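Local coordinates for mannosylglycerate hydrolase MGH1-like glycoside hydrolase domain-containing protein (Thermus thermophilus HB8, PDB 4WVA), which hydrolyses the compatible solute mannosylglycerate to mannose and glycerate, and also cleaves glucosylglycerate, as a GH63 glycosidase built on an (alpha/alpha)6-barrel, at residues Pro353-Val358 / Arg392-Pro397; Arg331-Ser336 / Ala376-Asp381. All blocks are in the same frame, centred on the assembly; numbering follows the deposited sequence.

Contact 1. Residues Pro353-Val358 / Arg392-Pro397; sequences PVWINV and REYYDP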
loop_
_atom_site.group_PDB
_atom_site.type_symbol
_atom_site.label_atom_id
_atom_site.label_comp_id
_atom_site.label_asym_id
_atom_site.label_seq_id
_atom_site.Cartn_x
_atom_site.Cartn_y
_atom_site.Cartn_z
ATOM N N PRO A 353 29.447 14.291 5.390
ATOM C CA PRO A 353 29.936 13.176 6.200
ATOM C C PRO A 353 28.959 11.993 6.376
ATOM O O PRO A 353 27.745 12.157 6.269
ATOM C CB PRO A 353 30.213 13.831 7.545
ATOM C CG PRO A 353 30.623 15.206 7.181
ATOM C CD PRO A 353 29.666 15.583 6.078
ATOM N N VAL A 354 29.548 10.824 6.627
ATOM C CA VAL A 354 28.849 9.571 6.912
ATOM C C VAL A 354 28.485 9.522 8.387
ATOM O O VAL A 354 29.299 9.823 9.277
ATOM C CB VAL A 354 29.732 8.341 6.569
ATOM C CG1 VAL A 354 29.074 7.030 7.000
ATOM C CG2 VAL A 354 30.041 8.271 5.071
ATOM N N TRP A 355 27.252 9.122 8.657
ATOM C CA TRP A 355 26.729 9.004 10.009
ATOM C C TRP A 355 26.275 7.583 10.268
ATOM O O TRP A 355 25.568 6.972 9.469
ATOM C CB TRP A 355 25.543 9.939 10.214
ATOM C CG TRP A 355 25.898 11.404 10.226
ATOM C CD1 TRP A 355 26.242 12.185 9.164
ATOM C CD2 TRP A 355 25.917 12.248 11.369
ATOM N NE1 TRP A 355 26.487 13.478 9.583
ATOM C CE2 TRP A 355 26.284 13.544 10.933
ATOM C CE3 TRP A 355 25.656 12.039 12.724
ATOM C CZ2 TRP A 355 26.377 14.620 11.804
ATOM C CZ3 TRP A 355 25.762 13.098 13.592
ATOM C CH2 TRP A 355 26.113 14.381 13.129
ATOM N N ILE A 356 26.629 7.067 11.427
ATOM C CA ILE A 356 26.362 5.668 11.708
ATOM C C ILE A 356 24.873 5.380 11.893
ATOM O O ILE A 356 24.385 4.318 11.464
ATOM C CB ILE A 356 27.166 5.191 12.939
ATOM C CG1 ILE A 356 28.667 5.436 12.746
ATOM C CG2 ILE A 356 26.931 3.722 13.225
ATOM C CD1 ILE A 356 29.317 4.783 11.553
ATOM N N ASN A 357 24.150 6.268 12.572
ATOM C CA ASN A 357 22.723 6.041 12.775
ATOM C C ASN A 357 21.919 5.982 11.457
ATOM O O ASN A 357 20.991 5.169 11.309
ATOM C CB ASN A 357 22.122 7.072 13.738
ATOM C CG ASN A 357 22.058 8.467 13.148
ATOM O OD1 ASN A 357 22.985 8.920 12.478
ATOM N ND2 ASN A 357 20.960 9.167 13.409
ATOM N N VAL A 358 22.282 6.848 10.512
ATOM C CA VAL A 358 21.624 6.867 9.205
ATOM C C VAL A 358 22.054 5.647 8.375
ATOM O O VAL A 358 21.212 5.016 7.717
ATOM C CB VAL A 358 21.853 8.204 8.465
ATOM C CG1 VAL A 358 21.232 8.162 7.077
ATOM C CG2 VAL A 358 21.256 9.341 9.288
ATOM N N ARG A 392 33.227 8.066 16.485
ATOM C CA ARG A 392 33.161 9.485 16.196
ATOM C C ARG A 392 31.754 9.817 15.736
ATOM O O ARG A 392 30.970 8.929 15.347
ATOM C CB ARG A 392 34.147 9.864 15.096
ATOM C CG ARG A 392 35.609 9.603 15.472
ATOM C CD ARG A 392 36.088 10.450 16.638
ATOM N NE ARG A 392 35.970 11.892 16.395
ATOM C CZ ARG A 392 36.872 12.646 15.776
ATOM N NH1 ARG A 392 37.990 12.114 15.300
ATOM N NH2 ARG A 392 36.646 13.944 15.604
ATOM N N GLU A 393 31.444 11.103 15.778
ATOM C CA GLU A 393 30.112 11.574 15.406
ATOM C C GLU A 393 29.833 11.348 13.902
ATOM O O GLU A 393 28.716 10.964 13.522
ATOM C CB GLU A 393 29.938 13.033 15.818
ATOM C CG GLU A 393 28.500 13.512 15.907
ATOM C CD GLU A 393 28.380 14.955 16.394
ATOM O OE1 GLU A 393 29.424 15.545 16.764
ATOM O OE2 GLU A 393 27.241 15.499 16.431
ATOM N N TYR A 394 30.822 11.596 13.042
ATOM C CA TYR A 394 30.661 11.395 11.604
ATOM C C TYR A 394 32.036 11.211 10.991
ATOM O O TYR A 394 33.053 11.355 11.688
ATOM C CB TYR A 394 29.880 12.534 10.929
ATOM C CG TYR A 394 30.175 13.908 11.481
ATOM C CD1 TYR A 394 29.553 14.346 12.640
ATOM C CD2 TYR A 394 31.066 14.763 10.851
ATOM C CE1 TYR A 394 29.833 15.574 13.178
ATOM C CE2 TYR A 394 31.333 16.008 11.379
ATOM C CZ TYR A 394 30.708 16.406 12.547
ATOM O OH TYR A 394 30.944 17.646 13.122
ATOM N N TYR A 395 32.042 10.856 9.719
ATOM C CA TYR A 395 33.264 10.455 9.035
ATOM C C TYR A 395 33.306 11.041 7.648
ATOM O O TYR A 395 32.293 11.116 6.966
ATOM C CB TYR A 395 33.381 8.930 8.952
ATOM C CG TYR A 395 33.321 8.250 10.296
ATOM C CD1 TYR A 395 32.097 7.973 10.900
ATOM C CD2 TYR A 395 34.480 7.905 10.987
ATOM C CE1 TYR A 395 32.026 7.361 12.133
ATOM C CE2 TYR A 395 34.411 7.304 12.231
ATOM C CZ TYR A 395 33.183 7.041 12.806
ATOM O OH TYR A 395 33.091 6.440 14.041
ATOM N N ASP A 396 34.500 11.449 7.220
ATOM C CA ASP A 396 34.709 11.919 5.857
ATOM C C ASP A 396 34.441 10.746 4.902
ATOM O O ASP A 396 35.015 9.669 5.065
ATOM C CB ASP A 396 36.150 12.458 5.727
ATOM C CG ASP A 396 36.455 13.042 4.361
ATOM O OD1 ASP A 396 36.225 12.373 3.342
ATOM O OD2 ASP A 396 36.961 14.181 4.315
ATOM N N PRO A 397 33.538 10.924 3.916
ATOM C CA PRO A 397 33.200 9.773 3.060
ATOM C C PRO A 397 34.282 9.433 2.032
ATOM O O PRO A 397 34.253 8.357 1.451
ATOM C CB PRO A 397 31.922 10.211 2.342
ATOM C CG PRO A 397 31.845 11.663 2.500
ATOM C CD PRO A 397 32.750 12.126 3.590
HETATM O O HOH W 1 27.517 8.599 13.783
#
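One face of the Trp355 indole is covered by the 392-397 segment: Tyr394 CB sits over the five-membered ring, a CH-pi contact 3.8 Å from its centroid, and Glu393 O lies above the same face, offset toward the rim and nearest CE3. Here the loop leading into helix 356-368 of the (alpha/alpha)6-barrel pairs with strand 394-395 through one antiparallel bridge, the hydrogen-bonded pair Val354 and Tyr395. The Tyr394 ring continues alongside the indole with planes 27° apart, slid so far that the two rings barely overlap, and its CD1 comes 3.3 Å from Trp355 CZ2. Pro353 CB meets Tyr394 CD2 at 3.5 Å, obliquely and from the same side of the phenol plane as the indole, while the phenol OH bonds to Glu197 O. The edge of the Tyr395 ring receives Val354 O near its plane, and Ile356 CD1 packs obliquely on CE1.

Val354 N gives a nearly straight bond of 2.8 Å to Tyr395 O, and Tyr395 N returns a more bent one to a lone pair of Val354 O. Glu393, the probable proton acceptor of catalysis, extends from this pairing with CG anti to the backbone N (chi1 -161°). Its CG rests 3.6 Å from Trp355 CZ3, the carboxylate stands almost upright to the indole, and Tyr28 OH and Gly405 N hold OE2 and OE1 respectively. Trp355, at the N-cap position, is itself fixed by NE1 bonding to Tyr349 O. A water bridges the two backbones, accepting from Ile356 N at 2.9 Å and donating to Glu393 O at 2.7 Å.

Contact 2. Residues Arg331-Ser336 / Ala376-Asp381; sequences RYLLPS and ARLKAD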
loop_
_atom_site.group_PDB
_atom_site.type_symbol
_atom_site.label_atom_id
_atom_site.label_comp_id
_atom_site.label_asym_id
_atom_site.label_seq_id
_atom_site.Cartn_x
_atom_site.Cartn_y
_atom_site.Cartn_z
ATOM N N ARG A 331 34.194 6.638 -1.245
ATOM C CA ARG A 331 34.620 5.315 -0.800
ATOM C C ARG A 331 33.651 4.703 0.204
ATOM O O ARG A 331 33.360 3.514 0.147
ATOM C CB ARG A 331 36.030 5.355 -0.191
ATOM C CG ARG A 331 36.448 4.115 0.614
ATOM C CD ARG A 331 36.379 2.763 -0.111
ATOM N NE ARG A 331 36.598 1.630 0.810
ATOM C CZ ARG A 331 35.651 0.965 1.487
ATOM N NH1 ARG A 331 34.345 1.261 1.362
ATOM N NH2 ARG A 331 36.011 -0.040 2.289
ATOM N N TYR A 332 33.166 5.524 1.128
ATOM C CA TYR A 332 32.334 5.048 2.232
ATOM C C TYR A 332 30.910 5.541 2.056
ATOM O O TYR A 332 30.693 6.735 1.905
ATOM C CB TYR A 332 32.876 5.549 3.575
ATOM C CG TYR A 332 34.232 4.976 3.903
ATOM C CD1 TYR A 332 35.373 5.746 3.759
ATOM C CD2 TYR A 332 34.370 3.661 4.306
ATOM C CE1 TYR A 332 36.619 5.229 4.037
ATOM C CE2 TYR A 332 35.623 3.125 4.580
ATOM C CZ TYR A 332 36.746 3.925 4.441
ATOM O OH TYR A 332 38.014 3.417 4.720
ATOM N N LEU A 333 29.960 4.610 2.046
ATOM C CA LEU A 333 28.548 4.948 2.097
ATOM C C LEU A 333 28.162 5.086 3.555
ATOM O O LEU A 333 28.814 4.495 4.418
ATOM C CB LEU A 333 27.694 3.855 1.453
ATOM C CG LEU A 333 27.794 3.696 -0.074
ATOM C CD1 LEU A 333 26.861 2.584 -0.514
ATOM C CD2 LEU A 333 27.465 4.996 -0.791
ATOM N N LEU A 334 27.130 5.866 3.882
ATOM C CA LEU A 334 26.326 6.688 2.986
ATOM C C LEU A 334 26.617 8.154 3.311
ATOM O O LEU A 334 26.368 8.601 4.421
ATOM C CB LEU A 334 24.857 6.416 3.260
ATOM C CG LEU A 334 23.826 7.092 2.366
ATOM C CD1 LEU A 334 23.854 6.533 0.963
ATOM C CD2 LEU A 334 22.438 6.908 2.983
ATOM N N PRO A 335 27.151 8.917 2.348
ATOM C CA PRO A 335 27.329 10.346 2.663
ATOM C C PRO A 335 25.991 11.023 2.951
ATOM O O PRO A 335 24.945 10.589 2.452
ATOM C CB PRO A 335 27.977 10.933 1.405
ATOM C CG PRO A 335 27.939 9.880 0.390
ATOM C CD PRO A 335 27.602 8.564 1.000
ATOM N N SER A 336 26.032 12.070 3.764
ATOM C CA SER A 336 24.816 12.763 4.183
ATOM C C SER A 336 24.190 13.618 3.087
ATOM O O SER A 336 23.018 13.986 3.190
ATOM C CB SER A 336 25.046 13.530 5.485
ATOM O OG SER A 336 26.264 14.294 5.481
ATOM N N ALA A 376 24.398 -4.865 3.371
ATOM C CA ALA A 376 25.682 -5.387 3.855
ATOM C C ALA A 376 26.820 -4.391 3.651
ATOM O O ALA A 376 27.722 -4.280 4.480
ATOM C CB ALA A 376 25.992 -6.702 3.156
ATOM N N ARG A 377 26.783 -3.677 2.537
ATOM C CA ARG A 377 27.770 -2.638 2.256
ATOM C C ARG A 377 27.697 -1.489 3.265
ATOM O O ARG A 377 28.720 -0.994 3.719
ATOM C CB ARG A 377 27.568 -2.149 0.813
ATOM C CG ARG A 377 28.359 -0.935 0.409
ATOM C CD ARG A 377 29.851 -1.125 0.453
ATOM N NE ARG A 377 30.557 0.143 0.274
ATOM C CZ ARG A 377 30.581 0.852 -0.849
ATOM N NH1 ARG A 377 29.926 0.443 -1.952
ATOM N NH2 ARG A 377 31.262 1.987 -0.872
ATOM N N LEU A 378 26.480 -1.047 3.595
ATOM C CA LEU A 378 26.280 0.017 4.571
ATOM C C LEU A 378 26.767 -0.391 5.958
ATOM O O LEU A 378 27.392 0.394 6.679
ATOM C CB LEU A 378 24.783 0.407 4.642
ATOM C CG LEU A 378 24.288 1.126 3.394
ATOM C CD1 LEU A 378 22.787 1.049 3.248
ATOM C CD2 LEU A 378 24.760 2.562 3.432
ATOM N N LYS A 379 26.474 -1.627 6.346
ATOM C CA LYS A 379 27.044 -2.179 7.580
ATOM C C LYS A 379 28.568 -2.261 7.544
ATOM O O LYS A 379 29.253 -1.807 8.461
ATOM C CB LYS A 379 26.479 -3.561 7.845
ATOM C CG LYS A 379 26.960 -4.169 9.152
ATOM C CD LYS A 379 26.370 -5.542 9.377
ATOM C CE LYS A 379 26.974 -6.157 10.637
ATOM N NZ LYS A 379 26.461 -7.529 10.875
ATOM N N ALA A 380 29.100 -2.874 6.501
ATOM C CA ALA A 380 30.549 -3.031 6.402
ATOM C C ALA A 380 31.269 -1.677 6.454
ATOM O O ALA A 380 32.269 -1.526 7.150
ATOM C CB ALA A 380 30.897 -3.773 5.125
ATOM N N ASP A 381 30.769 -0.689 5.719
ATOM C CA ASP A 381 31.384 0.633 5.756
ATOM C C ASP A 381 31.311 1.257 7.155
ATOM O O ASP A 381 32.298 1.798 7.655
ATOM C CB ASP A 381 30.763 1.555 4.710
ATOM C CG ASP A 381 31.255 1.249 3.303
ATOM O OD1 ASP A 381 32.128 0.350 3.142
ATOM O OD2 ASP A 381 30.757 1.887 2.348
HETATM O O HOH W 2 34.055 -1.404 4.062
#
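Asp381 reaches from helix 372-389 toward the backbone of the 331-336 loop, and its CB already lies 3.5 Å from Leu333 O. With CG anti to the carbonyl carbon (chi1 -76°), the carboxylate faces the loop backbone, and CG stands at the edge of the Tyr332 ring. OD2 then takes the Leu333 N-H on its anti side in a bond of 2.9 Å that is close to straight. Arg377 NE, one helical turn back, meets the same oxygen on the syn side at 2.7 Å, and these two donors come from opposite faces of the carboxylate plane. OD1 accepts from Arg331 NH1 at 3.0 Å, the donor approaching from above the carboxylate plane, while a water links OD1 to Arg331 NH2. Replacing Asp381 by an alanine is likely to leave Arg331 and Arg377 without their shared counter-charge and Leu333 N without its acceptor.

Arg377 also grips the loop directly, its NH2 donating to Arg331 O at 2.8 Å, and Leu333 CG lies over one face of its guanidinium. Tyr332 CE2 covers the centre of the Arg331 guanidinium. Deeper in, Leu378 CD2 fits against Leu333 CB and Leu334 CB, beside the cis peptide that precedes Leu334. Together Arg331, Arg377 and Asp381 form a salt-bridge network fastening the loop between helices 313-327 and 356-368 to helix 372-389 in this (alpha/alpha)6-barrel protein.

The two contacts lie on the same side of the chain's centre, about 9 Å apart between centres, and their segments alternate along the sequence. They join directly: Pro353 O is 2.7 Å from Ser336 OG and Pro397 O is 3.1 Å from Tyr332 N, both probable hydrogen bonds, while Val354 CG2 and CG1 pack on Tyr332 O and Leu333 O. Helix 372-389 carries one side of contact 2 and leads into strand 394-395 of contact 1. Contact 1 borders the active site, with the Glu393 side chain about 3 Å from the bound Tris molecule; contact 2 lies farther off, its Leu334 side chain about 9 Å from that of Trp350, a probable substrate-binding residue.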